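Local coordinates for protein betaine aldehyde dehydrogenase (Staphylococcus aureus subsp. aureus COL, PDB 4QTO) that probably oxidises betaine aldehyde to glycine betaine with NAD as cofactor, as a tetrameric member of the aldehyde dehydrogenase family, at residues 140-145 with 475-480; 187-192 with 490-495. All blocks are in the same frame, centred on the assembly; numbering follows the deposited sequence. Where two conformers were deposited one is given.

Interaction 1: 140-145 with 475-480; sequences FMYFAG and FAQAPW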
# COMPACT_ATOMS: atom_id res chain seq x y z
N PHE A 140 -21.42 -5.64 -2.59
CA PHE A 140 -20.98 -6.97 -2.95
C PHE A 140 -19.98 -6.94 -4.12
O PHE A 140 -18.99 -7.65 -4.10
CB PHE A 140 -22.14 -7.96 -3.26
CG PHE A 140 -22.87 -8.45 -2.02
CD1 PHE A 140 -22.31 -9.44 -1.23
CD2 PHE A 140 -24.13 -7.99 -1.70
CE1 PHE A 140 -22.97 -9.93 -0.11
CE2 PHE A 140 -24.79 -8.49 -0.57
CZ PHE A 140 -24.21 -9.46 0.22
N MET A 141 -20.25 -6.11 -5.12
CA MET A 141 -19.36 -6.06 -6.29
C MET A 141 -17.99 -5.54 -5.91
O MET A 141 -16.97 -6.04 -6.41
CB MET A 141 -19.94 -5.23 -7.43
CG MET A 141 -19.20 -5.44 -8.74
SD MET A 141 -19.37 -7.12 -9.39
CE MET A 141 -21.15 -7.05 -9.73
N TYR A 142 -17.94 -4.55 -5.02
CA TYR A 142 -16.68 -3.98 -4.56
C TYR A 142 -15.80 -5.03 -3.86
O TYR A 142 -14.64 -5.22 -4.22
CB TYR A 142 -16.92 -2.81 -3.58
CG TYR A 142 -15.64 -2.27 -2.98
CD1 TYR A 142 -14.85 -1.34 -3.67
CD2 TYR A 142 -15.19 -2.69 -1.72
CE1 TYR A 142 -13.67 -0.85 -3.12
CE2 TYR A 142 -14.02 -2.23 -1.19
CZ TYR A 142 -13.26 -1.31 -1.88
OH TYR A 142 -12.10 -0.82 -1.31
N PHE A 143 -16.40 -5.75 -2.90
CA PHE A 143 -15.68 -6.78 -2.17
C PHE A 143 -15.31 -7.98 -3.04
O PHE A 143 -14.26 -8.58 -2.84
CB PHE A 143 -16.41 -7.17 -0.88
CG PHE A 143 -16.26 -6.13 0.18
CD1 PHE A 143 -15.04 -5.93 0.79
CD2 PHE A 143 -17.31 -5.29 0.53
CE1 PHE A 143 -14.86 -4.93 1.75
CE2 PHE A 143 -17.15 -4.31 1.49
CZ PHE A 143 -15.92 -4.13 2.11
N ALA A 144 -16.18 -8.32 -4.01
CA ALA A 144 -15.84 -9.36 -4.98
C ALA A 144 -14.54 -9.00 -5.71
O ALA A 144 -13.64 -9.85 -5.89
CB ALA A 144 -16.94 -9.53 -6.00
N GLY A 145 -14.44 -7.74 -6.13
CA GLY A 145 -13.26 -7.27 -6.81
C GLY A 145 -12.03 -7.13 -5.93
O GLY A 145 -10.92 -7.20 -6.43
N PHE A 475 -20.15 4.91 0.63
CA PHE A 475 -19.99 3.98 -0.47
C PHE A 475 -18.89 2.97 -0.15
O PHE A 475 -18.01 3.23 0.68
CB PHE A 475 -19.73 4.68 -1.84
CG PHE A 475 -18.80 5.85 -1.78
CD1 PHE A 475 -17.44 5.70 -1.64
CD2 PHE A 475 -19.29 7.15 -1.89
CE1 PHE A 475 -16.59 6.78 -1.58
CE2 PHE A 475 -18.45 8.23 -1.83
CZ PHE A 475 -17.09 8.06 -1.71
N ALA A 476 -18.97 1.82 -0.83
CA ALA A 476 -18.09 0.69 -0.53
C ALA A 476 -16.61 0.99 -0.66
O ALA A 476 -15.80 0.38 0.02
CB ALA A 476 -18.46 -0.48 -1.42
N GLN A 477 -16.27 1.98 -1.48
CA GLN A 477 -14.86 2.32 -1.67
C GLN A 477 -14.17 3.01 -0.48
O GLN A 477 -12.93 3.01 -0.44
CB GLN A 477 -14.71 3.20 -2.91
CG GLN A 477 -15.03 2.50 -4.26
CD GLN A 477 -16.52 2.33 -4.60
OE1 GLN A 477 -17.43 2.82 -3.91
NE2 GLN A 477 -16.77 1.63 -5.71
N ALA A 478 -14.94 3.54 0.46
CA ALA A 478 -14.36 4.32 1.59
C ALA A 478 -14.84 3.79 2.92
O ALA A 478 -16.01 3.48 3.08
CB ALA A 478 -14.76 5.78 1.44
N PRO A 479 -13.96 3.74 3.93
CA PRO A 479 -14.32 3.23 5.25
C PRO A 479 -15.26 4.14 6.01
O PRO A 479 -15.20 5.37 5.87
CB PRO A 479 -12.99 3.15 5.97
CG PRO A 479 -12.17 4.24 5.34
CD PRO A 479 -12.54 4.15 3.86
N TRP A 480 -16.14 3.51 6.77
CA TRP A 480 -17.19 4.17 7.56
C TRP A 480 -17.13 3.67 8.99
O TRP A 480 -17.07 2.44 9.22
CB TRP A 480 -18.52 3.78 6.95
CG TRP A 480 -19.73 4.27 7.68
CD1 TRP A 480 -20.38 3.66 8.72
CD2 TRP A 480 -20.39 5.52 7.46
NE1 TRP A 480 -21.41 4.45 9.15
CE2 TRP A 480 -21.45 5.59 8.39
CE3 TRP A 480 -20.20 6.57 6.56
CZ2 TRP A 480 -22.31 6.69 8.44
CZ3 TRP A 480 -21.05 7.64 6.59
CH2 TRP A 480 -22.11 7.70 7.54
O HOH W 1 -11.36 1.67 -2.30
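Tyr-142 meets the turn Ala-476–Gln-477 with its whole side chain, and the contact can be read outward from its first carbon. CB packs on the methyl of Ala-476, with 3.5 Å between Tyr-142 CB and Ala-476 CB, and CG still lies beside the same methyl. CG stands anti to the backbone N (chi1 175°), which carries the ring straight out from the helix over the turn. From there the two sides of the ring lie under different parts of the turn. CD2 and CE2 run past the Ala-476 carbonyl: its O sits 3.4 Å above the ring plane, offset toward the rim, and is nearest to Tyr-142 CE2. Gln-477 N lies over the same face, as does Gln-477 CA near the rim, 3.7 Å from Tyr-142 CE1; the side-chain Gln-477 CG lies beyond the rim, 3.8 Å from that CE1.

The element so covered is a type I beta turn, Phe-475 to Ala-478, closed by Ala-478 N donating to Phe-475 O at 3.1 Å. Its loop joins two sheets of the aldehyde dehydrogenase fold: strand 465-468 is an outermost strand of the seven-stranded sheet, and strand 487-488 pairs with 275-279 in the other, which holds the Rossmann-type strands. The contact joins helix 126-146 to this connection.

Gln-477 bends at chi2 (78°), bringing CD and NE2 back beside Tyr-142 CD1; the amide plane is turned 68° from the ring. Its NE2 is bonded to Asp-148 and Glu-94 of a third subunit, so the amide flanking the ring also belongs to an intersubunit contact. At the tip, Tyr-142 OH lies 4.0 Å from Gln-477 O, and one water bridges them, 2.8 Å from Tyr-142 OH and donating to Gln-477 O at the same length.

Interaction 2: 187-192 with 490-495; sequences ASWKIA and RELGKE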
# COMPACT_ATOMS: atom_id res chain seq x y z
N ALA A 187 -26.40 -5.78 6.59
CA ALA A 187 -26.01 -7.17 6.43
C ALA A 187 -24.92 -7.29 5.34
O ALA A 187 -23.92 -7.99 5.52
CB ALA A 187 -27.18 -8.04 6.05
N SER A 188 -25.13 -6.60 4.21
CA SER A 188 -24.16 -6.67 3.09
C SER A 188 -22.78 -6.18 3.51
O SER A 188 -21.75 -6.70 3.07
CB SER A 188 -24.63 -5.92 1.84
OG SER A 188 -24.57 -4.49 1.96
N TRP A 189 -22.74 -5.16 4.36
CA TRP A 189 -21.46 -4.61 4.81
C TRP A 189 -20.61 -5.61 5.61
O TRP A 189 -19.39 -5.50 5.64
CB TRP A 189 -21.70 -3.37 5.69
CG TRP A 189 -22.21 -2.14 4.99
CD1 TRP A 189 -22.79 -2.05 3.76
CD2 TRP A 189 -22.30 -0.82 5.56
NE1 TRP A 189 -23.17 -0.74 3.52
CE2 TRP A 189 -22.85 0.02 4.61
CE3 TRP A 189 -21.90 -0.28 6.80
CZ2 TRP A 189 -23.08 1.37 4.85
CZ3 TRP A 189 -22.10 1.08 7.02
CH2 TRP A 189 -22.68 1.87 6.05
N LYS A 190 -21.28 -6.55 6.25
CA LYS A 190 -20.65 -7.59 7.02
C LYS A 190 -20.42 -8.87 6.22
O LYS A 190 -19.31 -9.44 6.25
CB LYS A 190 -21.49 -7.87 8.29
CG LYS A 190 -21.75 -6.63 9.16
CD LYS A 190 -22.40 -7.01 10.47
CE LYS A 190 -22.86 -5.83 11.30
NZ LYS A 190 -21.77 -4.93 11.69
N ILE A 191 -21.43 -9.32 5.47
CA ILE A 191 -21.32 -10.57 4.74
C ILE A 191 -20.28 -10.48 3.65
O ILE A 191 -19.46 -11.41 3.47
CB ILE A 191 -22.66 -10.93 4.07
CG1 ILE A 191 -23.69 -11.31 5.15
CG2 ILE A 191 -22.51 -12.09 3.12
CD1 ILE A 191 -25.10 -11.30 4.62
N ALA A 192 -20.27 -9.38 2.90
CA ALA A 192 -19.40 -9.30 1.73
C ALA A 192 -17.93 -9.50 2.05
O ALA A 192 -17.26 -10.34 1.42
CB ALA A 192 -19.65 -8.03 0.95
N ARG A 490 -13.86 -0.19 11.48
CA ARG A 490 -14.47 0.37 10.31
C ARG A 490 -15.14 -0.72 9.48
O ARG A 490 -14.73 -1.88 9.49
CB ARG A 490 -13.42 1.05 9.39
CG ARG A 490 -12.81 2.33 9.92
CD ARG A 490 -13.81 3.45 9.97
NE ARG A 490 -13.29 4.73 10.42
CZ ARG A 490 -13.16 5.06 11.71
NH1 ARG A 490 -13.47 4.19 12.68
NH2 ARG A 490 -12.73 6.25 12.05
N GLU A 491 -16.17 -0.32 8.77
CA GLU A 491 -16.81 -1.13 7.74
C GLU A 491 -16.62 -0.43 6.41
O GLU A 491 -16.41 0.80 6.36
CB GLU A 491 -18.26 -1.38 8.05
CG GLU A 491 -18.38 -2.32 9.25
CD GLU A 491 -19.79 -2.83 9.51
OE1 GLU A 491 -20.75 -2.11 9.31
OE2 GLU A 491 -19.90 -3.97 9.96
N LEU A 492 -16.70 -1.20 5.34
CA LEU A 492 -16.46 -0.73 3.96
C LEU A 492 -14.96 -0.39 3.70
O LEU A 492 -14.15 -0.23 4.61
CB LEU A 492 -17.35 0.46 3.55
CG LEU A 492 -18.84 0.24 3.77
CD1 LEU A 492 -19.61 1.47 3.32
CD2 LEU A 492 -19.34 -1.03 3.08
N GLY A 493 -14.64 -0.32 2.42
CA GLY A 493 -13.27 -0.05 1.98
C GLY A 493 -12.28 -1.13 2.34
O GLY A 493 -12.63 -2.22 2.81
N LYS A 494 -11.01 -0.84 2.08
CA LYS A 494 -9.97 -1.79 2.40
C LYS A 494 -9.86 -2.03 3.89
O LYS A 494 -9.64 -3.16 4.32
CB LYS A 494 -8.64 -1.33 1.79
CG LYS A 494 -8.67 -1.34 0.26
CD LYS A 494 -7.36 -0.92 -0.35
CE LYS A 494 -7.48 -0.88 -1.88
NZ LYS A 494 -6.17 -0.60 -2.55
N GLU A 495 -10.09 -0.98 4.69
CA GLU A 495 -10.05 -1.11 6.13
C GLU A 495 -11.18 -2.04 6.62
O GLU A 495 -11.02 -2.80 7.58
CB GLU A 495 -10.11 0.29 6.76
CG GLU A 495 -9.65 0.38 8.19
CD GLU A 495 -9.43 1.83 8.67
OE1 GLU A 495 -9.32 2.02 9.89
OE2 GLU A 495 -9.37 2.73 7.81
O HOH W 2 -17.13 -3.90 5.86
O HOH W 3 -23.21 -2.91 9.55
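Trp-189 lies with one indole face against the two methyls of Leu-492. Leu-492 CD2 sits 3.6 Å from the centroid of the five-membered ring and only 10° off its normal, a CH-pi contact by geometry, while CD1 reaches toward the rim, 3.8 Å from both Trp-189 CE2 and CZ2. At the indole edge, in its plane, Glu-491 OE1 approaches Trp-189 CE3 to 3.3 Å, and the carboxylate stands steeply to the ring.

The other carboxylate oxygen takes the charge contact: Lys-190 NZ donates to Glu-491 OE2 at 2.7 Å, meeting it on the syn side and 24° out of the carboxylate plane. The lysine chain runs extended until its last torsion, where chi4 (-61°) bends NZ toward the acid. This buried ion pair joins helix 183-197 to the approach to helix 493-498, and hydrogen bonds from NZ to Ser-254 OG and Thr-256 OG1 add strand 252-256 of the nucleotide-binding (Rossmann-type) sheet. Glu-491 packs against the same two residues.

Trp-480 meets the Trp-189 indole edge-to-face. Two waters bridge the segments: one donates to Trp-189 O and accepts from Leu-492 N, linking the backbones, while the other lies 2.6 Å from Glu-491 OE1 and makes a weak bond with Lys-190 NZ.

Interactions 1 and 2 are both buried, their centres about 7 Å apart, and they share a seam rather than the same helix. Loop 475-480 and segment 490-495 run side by side, joined by backbone hydrogen bonds Trp-480 N to Glu-491 O (2.7 Å) and Gly-493 N to Ala-476 O (2.8 Å); helices 126-146 and 183-197 each cover one of them, and Phe-140 and Phe-143 pack between these helices. The chemistry differs with place. Interaction 1 has a tyrosine over a turn, with its polar link made by water and its glutamine bonded to a third subunit; interaction 2, nearer the chain centre, combines a leucine over an indole face with a direct lysine–glutamate ion pair.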